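Local coordinates for protein lipocalin allergen (Canis lupus familiaris, PDB 4ODD) that probably binds small molecules in the cup of its beta-barrel, as lipocalins generally do, and acts as an allergen from dog dander, at residues A[18-23]-A[146-151]; A[34-39]-A[54-59]; A[94-99]-A[114-119]. All coordinates share one frame; numbering follows the deposited sequence.

How the contacts relate
All three contacts lie on the one antiparallel sheet that curls into the lipocalin barrel. Contact 1 joins the first strand, 13-22, to the last, 145-147; contacts 2 and 3 fall within the long interval it spans, contact 2 first. Each of these two is a hairpin pairing, 36-44 with 49-57 and 96-104 with 110-118. Strand 13-22 lies beside strands of both hairpins, which puts the centre of contact 1 about 11 Å from each of the other centres, while contacts 2 and 3 are about 16 Å apart. Leu-38 of contact 2 still meets Met-117 of contact 3, and Thr-151 of contact 1 reaches the hydroxyl of Tyr-37 in contact 2.

Contact 1: residues A[18-23]-A[146-151]; sequences LYVSSN and IYLGDT
The ring of Tyr-19 carries Tyr-147 on one face: CD1 of Tyr-147 sits 3.4 Å above the Tyr-19 plane, displaced toward the rim. The two rings are inclined at 54°, an oblique aromatic pair. Tyr-147 in turn has the backbone N of Gly-149 over its centre, 3.5 Å above the plane, and OD2 of Asp-150 at its edge, in plane. With its CG turned away from its own N (chi1 176°), Tyr-147 leans over the start of the turn that follows it.

Behind the rings the backbones run antiparallel. Val-20 and Ile-146 form a hydrogen-bonded pair, Val-20 N to Ile-146 O at 3.0 Å and Ile-146 N to Val-20 O at 2.8 Å. Regular pairing then gives way to the type I turn 148-151, and Leu-18 O takes two donors, a nearly straight bond from Leu-148 N at 2.7 Å and a longer, more bent one from Gly-149 N at 3.3 Å. On the sheet face away from the tyrosines, CG2 of Val-20 packs 3.7 Å from CD1 of Leu-148, the side chains crossing at about a right angle.

Strand 13-22 also pairs with strand 110-118, where Leu-18 and Tyr-19 form a classic beta bulge facing Leu-116. Tyr-19 touches Ile-128 of helix 125-137, while Val-20 and Ile-146 both meet Ile-28 of helix 25-28.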
# COMPACT_ATOMS: atom_id res chain seq x y z
N LEU A 18 3.30 -4.09 6.71
CA LEU A 18 3.83 -3.83 8.04
C LEU A 18 3.15 -2.61 8.68
O LEU A 18 2.54 -2.71 9.75
CB LEU A 18 5.34 -3.64 7.99
CG LEU A 18 6.17 -4.92 7.96
CD1 LEU A 18 5.40 -6.07 7.34
CD2 LEU A 18 7.50 -4.72 7.27
N TYR A 19 3.25 -1.47 8.01
CA TYR A 19 2.63 -0.26 8.54
C TYR A 19 1.80 0.44 7.48
O TYR A 19 2.10 0.37 6.30
CB TYR A 19 3.69 0.73 9.04
CG TYR A 19 4.50 0.26 10.22
CD1 TYR A 19 4.20 0.68 11.51
CD2 TYR A 19 5.59 -0.58 10.05
CE1 TYR A 19 4.95 0.27 12.60
CE2 TYR A 19 6.35 -0.99 11.13
CZ TYR A 19 6.02 -0.57 12.40
OH TYR A 19 6.77 -0.98 13.47
N VAL A 20 0.75 1.11 7.94
CA VAL A 20 -0.01 2.03 7.11
C VAL A 20 -0.30 3.29 7.91
O VAL A 20 -0.44 3.24 9.13
CB VAL A 20 -1.37 1.43 6.67
CG1 VAL A 20 -1.17 0.26 5.76
CG2 VAL A 20 -2.19 1.05 7.88
N SER A 21 -0.38 4.41 7.21
CA SER A 21 -0.82 5.65 7.83
C SER A 21 -1.75 6.35 6.87
O SER A 21 -1.78 6.02 5.68
CB SER A 21 0.37 6.55 8.20
OG SER A 21 1.06 7.04 7.06
N SER A 22 -2.50 7.31 7.38
CA SER A 22 -3.45 8.04 6.57
C SER A 22 -3.85 9.36 7.22
O SER A 22 -3.80 9.50 8.45
CB SER A 22 -4.70 7.19 6.31
OG SER A 22 -5.62 7.90 5.49
N ASN A 23 -4.25 10.33 6.40
CA ASN A 23 -4.81 11.57 6.92
C ASN A 23 -6.23 11.32 7.44
O ASN A 23 -6.77 12.11 8.20
CB ASN A 23 -4.80 12.67 5.84
CG ASN A 23 -5.64 12.32 4.61
OD1 ASN A 23 -5.92 11.15 4.34
ND2 ASN A 23 -6.05 13.34 3.87
N ILE A 146 -0.39 3.06 11.92
CA ILE A 146 -0.88 1.79 12.47
C ILE A 146 -0.00 0.61 12.04
O ILE A 146 0.36 0.48 10.87
CB ILE A 146 -2.31 1.51 12.02
CG1 ILE A 146 -3.25 2.58 12.54
CG2 ILE A 146 -2.76 0.14 12.48
CD1 ILE A 146 -4.64 2.44 11.99
N TYR A 147 0.34 -0.24 13.01
CA TYR A 147 1.11 -1.45 12.71
C TYR A 147 0.16 -2.61 12.41
O TYR A 147 -0.75 -2.91 13.20
CB TYR A 147 2.07 -1.77 13.87
CG TYR A 147 2.84 -3.05 13.70
CD1 TYR A 147 3.82 -3.17 12.72
CD2 TYR A 147 2.59 -4.16 14.50
CE1 TYR A 147 4.52 -4.36 12.55
CE2 TYR A 147 3.28 -5.35 14.33
CZ TYR A 147 4.25 -5.45 13.36
OH TYR A 147 4.94 -6.64 13.20
N LEU A 148 0.32 -3.23 11.24
CA LEU A 148 -0.59 -4.30 10.83
C LEU A 148 0.14 -5.62 10.76
O LEU A 148 -0.49 -6.65 10.53
CB LEU A 148 -1.21 -4.01 9.47
CG LEU A 148 -2.18 -2.83 9.42
CD1 LEU A 148 -2.71 -2.62 7.98
CD2 LEU A 148 -3.31 -3.04 10.42
N GLY A 149 1.45 -5.56 10.98
CA GLY A 149 2.31 -6.74 10.97
C GLY A 149 1.83 -7.92 11.80
O GLY A 149 2.13 -9.07 11.46
N ASP A 150 1.11 -7.66 12.89
CA ASP A 150 0.74 -8.73 13.82
C ASP A 150 -0.75 -9.07 13.87
O ASP A 150 -1.19 -9.84 14.73
CB ASP A 150 1.21 -8.39 15.23
CG ASP A 150 0.56 -7.12 15.76
OD1 ASP A 150 -0.37 -6.60 15.09
OD2 ASP A 150 0.99 -6.64 16.84
N THR A 151 -1.52 -8.49 12.95
CA THR A 151 -2.96 -8.75 12.90
C THR A 151 -3.39 -9.38 11.57
O THR A 151 -4.58 -9.39 11.23
CB THR A 151 -3.78 -7.47 13.14
OG1 THR A 151 -3.30 -6.41 12.31
CG2 THR A 151 -3.65 -7.06 14.59

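Contact 2: residues A[34-39]-A[54-59]; sequences FRIYLR and FYVKVD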
# COMPACT_ATOMS: atom_id res chain seq x y z
N PHE A 34 -8.69 0.71 3.43
CA PHE A 34 -7.26 0.80 3.24
C PHE A 34 -6.50 0.15 4.36
O PHE A 34 -5.27 0.26 4.44
CB PHE A 34 -6.81 2.24 2.95
CG PHE A 34 -7.21 2.71 1.58
CD1 PHE A 34 -6.40 2.44 0.48
CD2 PHE A 34 -8.42 3.36 1.37
CE1 PHE A 34 -6.76 2.85 -0.80
CE2 PHE A 34 -8.80 3.76 0.10
CZ PHE A 34 -7.97 3.51 -0.99
N ARG A 35 -7.23 -0.55 5.22
CA ARG A 35 -6.62 -1.50 6.13
C ARG A 35 -6.26 -2.75 5.30
O ARG A 35 -6.94 -3.78 5.34
CB ARG A 35 -7.57 -1.84 7.29
CG ARG A 35 -6.88 -2.47 8.50
CD ARG A 35 -7.85 -2.61 9.66
NE ARG A 35 -7.27 -3.34 10.79
CZ ARG A 35 -6.66 -2.76 11.83
NH1 ARG A 35 -6.54 -1.44 11.89
NH2 ARG A 35 -6.17 -3.51 12.81
N ILE A 36 -5.17 -2.62 4.54
CA ILE A 36 -4.83 -3.55 3.48
C ILE A 36 -3.77 -4.56 3.89
O ILE A 36 -2.68 -4.21 4.37
CB ILE A 36 -4.26 -2.80 2.26
CG1 ILE A 36 -5.30 -1.86 1.68
CG2 ILE A 36 -3.81 -3.79 1.19
CD1 ILE A 36 -6.57 -2.54 1.36
N TYR A 37 -4.07 -5.84 3.70
CA TYR A 37 -3.07 -6.86 3.95
C TYR A 37 -2.58 -7.37 2.63
O TYR A 37 -3.28 -8.11 1.93
CB TYR A 37 -3.64 -7.98 4.82
CG TYR A 37 -4.00 -7.49 6.20
CD1 TYR A 37 -3.01 -7.36 7.19
CD2 TYR A 37 -5.31 -7.13 6.53
CE1 TYR A 37 -3.33 -6.92 8.48
CE2 TYR A 37 -5.63 -6.69 7.80
CZ TYR A 37 -4.64 -6.58 8.76
OH TYR A 37 -4.98 -6.14 10.01
N LEU A 38 -1.38 -6.95 2.27
CA LEU A 38 -0.80 -7.38 1.02
C LEU A 38 -0.49 -8.85 0.99
O LEU A 38 -0.14 -9.46 2.01
CB LEU A 38 0.44 -6.56 0.69
CG LEU A 38 -0.12 -5.62 -0.38
CD1 LEU A 38 0.18 -4.16 -0.06
CD2 LEU A 38 0.32 -6.03 -1.79
N ARG A 39 -0.66 -9.42 -0.20
CA ARG A 39 -0.19 -10.77 -0.45
C ARG A 39 0.89 -10.72 -1.50
O ARG A 39 1.95 -11.33 -1.33
CB ARG A 39 -1.34 -11.68 -0.88
CG ARG A 39 -2.29 -12.04 0.28
CD ARG A 39 -1.56 -12.80 1.38
NE ARG A 39 -2.43 -13.15 2.49
CZ ARG A 39 -2.46 -12.48 3.64
NH1 ARG A 39 -1.68 -11.43 3.83
NH2 ARG A 39 -3.28 -12.86 4.61
N PHE A 54 -4.35 -8.61 -2.32
CA PHE A 54 -4.37 -8.31 -0.89
C PHE A 54 -5.70 -8.63 -0.25
O PHE A 54 -6.70 -8.83 -0.94
CB PHE A 54 -4.04 -6.84 -0.67
CG PHE A 54 -5.05 -5.91 -1.28
CD1 PHE A 54 -6.18 -5.51 -0.57
CD2 PHE A 54 -4.87 -5.41 -2.57
CE1 PHE A 54 -7.11 -4.63 -1.14
CE2 PHE A 54 -5.79 -4.55 -3.14
CZ PHE A 54 -6.90 -4.15 -2.43
N TYR A 55 -5.72 -8.66 1.07
CA TYR A 55 -6.97 -8.86 1.82
C TYR A 55 -7.38 -7.60 2.58
O TYR A 55 -6.53 -6.84 3.05
CB TYR A 55 -6.84 -10.04 2.80
CG TYR A 55 -6.89 -11.41 2.17
CD1 TYR A 55 -8.10 -12.08 2.00
CD2 TYR A 55 -5.73 -12.05 1.75
CE1 TYR A 55 -8.16 -13.35 1.43
CE2 TYR A 55 -5.78 -13.32 1.18
CZ TYR A 55 -6.99 -13.96 1.02
OH TYR A 55 -7.04 -15.22 0.45
N VAL A 56 -8.68 -7.38 2.66
CA VAL A 56 -9.25 -6.42 3.60
C VAL A 56 -10.24 -7.16 4.47
O VAL A 56 -10.90 -8.10 4.00
CB VAL A 56 -10.02 -5.28 2.89
CG1 VAL A 56 -9.07 -4.23 2.38
CG2 VAL A 56 -10.89 -5.84 1.77
N LYS A 57 -10.34 -6.75 5.73
CA LYS A 57 -11.38 -7.29 6.60
C LYS A 57 -12.67 -6.52 6.31
O LYS A 57 -12.73 -5.31 6.50
CB LYS A 57 -10.98 -7.21 8.09
CG LYS A 57 -9.79 -8.11 8.54
CD LYS A 57 -9.47 -7.89 10.05
CE LYS A 57 -8.04 -8.29 10.48
NZ LYS A 57 -7.64 -7.69 11.81
N VAL A 58 -13.68 -7.21 5.80
CA VAL A 58 -14.97 -6.59 5.52
C VAL A 58 -16.07 -7.16 6.41
O VAL A 58 -16.60 -8.25 6.13
CB VAL A 58 -15.38 -6.75 4.04
CG1 VAL A 58 -16.82 -6.30 3.83
CG2 VAL A 58 -14.43 -5.97 3.13
N ASP A 59 -16.41 -6.42 7.46
CA ASP A 59 -17.37 -6.88 8.46
C ASP A 59 -16.84 -8.13 9.15
O ASP A 59 -17.53 -9.15 9.27
CB ASP A 59 -18.75 -7.13 7.83
CG ASP A 59 -19.38 -5.86 7.28
OD1 ASP A 59 -19.19 -4.77 7.88
OD2 ASP A 59 -20.08 -5.93 6.23
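Ile-36 and Phe-54 cross obliquely on one side of the hairpin, with CG2 and CD1 of the isoleucine both against the phenylalanine ring; CG2 comes 3.5 Å from ring atom CG. The ring is placed there by a chi1 of 63°, which sets Phe-54 CG between its own N and carbonyl carbon. Leu-38 slants across the root of the same side chain, its CG 4.1 Å from Phe-54 CB.

The other side is polar and aromatic. Arg-39 meets Tyr-55 at about a right angle: CD2 of Tyr-55 lies over one face of the guanidinium, 3.6 Å from Arg-39 NE, with the planes 49° apart. A salt bridge to Asp-152 and a bond from NE to Pro-155 O help fix that guanidinium. Lys-57 slants past the ring of Tyr-37, its CE 3.9 Å from Tyr-37 CE2, while the tyrosine hydroxyl is hydrogen-bonded to Thr-151.

Between the two faces, Tyr-37 and Tyr-55 exchange backbone bonds, Tyr-37 N to Tyr-55 O at 2.7 Å and Tyr-55 N to Tyr-37 O at 2.6 Å. Alternation of this kind belongs to an antiparallel hairpin of the lipocalin barrel, here with Ile-36, Leu-38 and Phe-54 on its inner face and the C-terminal tail along its outer one.

Contact 3: residues A[94-99]-A[114-119]; sequences PNALIG and ALLMGR
Ala-114, already within strand 110-118, lies beside Gly-99, its CA 3.5 Å from Gly-99 O in a CA-H...O contact. Leu-115 makes a hydrogen-bonded pair with the same glycine: its N gives to Gly-99 O at 2.9 Å, and its O takes the Gly-99 N at 2.8 Å. That carbonyl of Leu-115 also receives the CA-H of Ile-98.

Leu-116 points to the opposite face of the sheet. Its CG stands away from its own N (chi1 -178°), which carries CD1 obliquely across to Ile-98 CG1, 3.8 Å off. This face is the outside of the lipocalin barrel, where Ile-98 lies under Lys-130 and Leu-134 of helix 125-137; the alternate residues, Leu-97, Leu-115 and Met-117, look into the barrel.

Met-117 gives a well-aligned bond from its N to Leu-97 O at 2.7 Å, whereas the return bond, Leu-97 N to Met-117 O, is weak and bent to 120°. A bend at chi3 (-64°) folds the methionine's CE back over CB, CG and CD2 of Leu-97. Gly-118 stands opposite Ala-96, its CA directed at Asn-95 O.

Arg-119 donates its N to that same Asn-95 O at 2.7 Å, its CB running past Pro-94 O at 3.5 Å. Bent at chi2 and chi3, the chain brings its guanidinium into a cation-pi contact with Trp-15, and NH1 bonds to Pro-14 O, the arginine-tryptophan pairing familiar from lipocalins.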
# COMPACT_ATOMS: atom_id res chain seq x y z
N PRO A 94 15.52 -4.96 -0.86
CA PRO A 94 15.06 -6.31 -1.25
C PRO A 94 14.13 -6.89 -0.19
O PRO A 94 13.34 -7.80 -0.45
CB PRO A 94 16.36 -7.13 -1.32
CG PRO A 94 17.49 -6.14 -1.15
CD PRO A 94 16.91 -4.99 -0.38
N ASN A 95 14.25 -6.33 1.01
CA ASN A 95 13.40 -6.68 2.14
C ASN A 95 12.16 -5.78 2.26
O ASN A 95 11.15 -6.17 2.84
CB ASN A 95 14.23 -6.62 3.43
CG ASN A 95 13.43 -6.99 4.67
OD1 ASN A 95 13.23 -8.18 4.95
ND2 ASN A 95 12.98 -5.98 5.41
N ALA A 96 12.22 -4.57 1.71
CA ALA A 96 11.17 -3.59 1.99
C ALA A 96 10.58 -2.83 0.78
O ALA A 96 11.12 -2.87 -0.33
CB ALA A 96 11.66 -2.61 3.07
N LEU A 97 9.46 -2.15 1.02
CA LEU A 97 8.73 -1.45 -0.02
C LEU A 97 7.89 -0.33 0.60
O LEU A 97 7.03 -0.58 1.44
CB LEU A 97 7.81 -2.44 -0.75
CG LEU A 97 7.15 -1.93 -2.02
CD1 LEU A 97 8.23 -1.70 -3.07
CD2 LEU A 97 6.13 -2.94 -2.52
N ILE A 98 8.16 0.90 0.20
CA ILE A 98 7.35 2.03 0.67
C ILE A 98 6.46 2.60 -0.44
O ILE A 98 6.95 3.04 -1.49
CB ILE A 98 8.22 3.16 1.24
CG1 ILE A 98 9.01 2.67 2.45
CG2 ILE A 98 7.34 4.36 1.64
CD1 ILE A 98 9.94 3.72 3.03
N GLY A 99 5.15 2.57 -0.21
CA GLY A 99 4.21 3.06 -1.20
C GLY A 99 3.48 4.29 -0.70
O GLY A 99 3.31 4.49 0.51
N ALA A 114 -0.06 5.96 3.31
CA ALA A 114 1.34 5.53 3.21
C ALA A 114 1.50 4.06 3.67
O ALA A 114 0.87 3.63 4.64
CB ALA A 114 2.26 6.49 3.98
N LEU A 115 2.31 3.28 2.96
CA LEU A 115 2.49 1.89 3.32
C LEU A 115 3.94 1.43 3.36
O LEU A 115 4.72 1.72 2.44
CB LEU A 115 1.76 0.96 2.37
CG LEU A 115 0.28 1.14 2.17
CD1 LEU A 115 0.05 1.56 0.75
CD2 LEU A 115 -0.39 -0.19 2.45
N LEU A 116 4.26 0.71 4.43
CA LEU A 116 5.52 -0.01 4.52
C LEU A 116 5.18 -1.47 4.36
O LEU A 116 4.39 -2.03 5.11
CB LEU A 116 6.20 0.24 5.86
CG LEU A 116 7.56 -0.45 5.99
CD1 LEU A 116 8.39 -0.27 4.73
CD2 LEU A 116 8.31 0.07 7.23
N MET A 117 5.75 -2.08 3.33
CA MET A 117 5.46 -3.47 3.06
C MET A 117 6.77 -4.24 3.15
O MET A 117 7.82 -3.75 2.73
CB MET A 117 4.86 -3.65 1.67
CG MET A 117 3.43 -3.13 1.55
SD MET A 117 3.13 -2.63 -0.16
CE MET A 117 4.30 -1.28 -0.28
N GLY A 118 6.69 -5.44 3.71
CA GLY A 118 7.89 -6.23 3.91
C GLY A 118 7.91 -7.49 3.07
O GLY A 118 6.87 -8.02 2.70
N ARG A 119 9.12 -7.94 2.77
CA ARG A 119 9.36 -9.24 2.17
C ARG A 119 9.83 -10.15 3.29
O ARG A 119 11.02 -10.24 3.55
CB ARG A 119 10.48 -9.11 1.13
CG ARG A 119 10.46 -10.15 0.02
CD ARG A 119 9.49 -9.76 -1.08
NE ARG A 119 10.16 -9.18 -2.24
CZ ARG A 119 9.60 -9.06 -3.45
NH1 ARG A 119 8.36 -9.48 -3.65
NH2 ARG A 119 10.29 -8.52 -4.45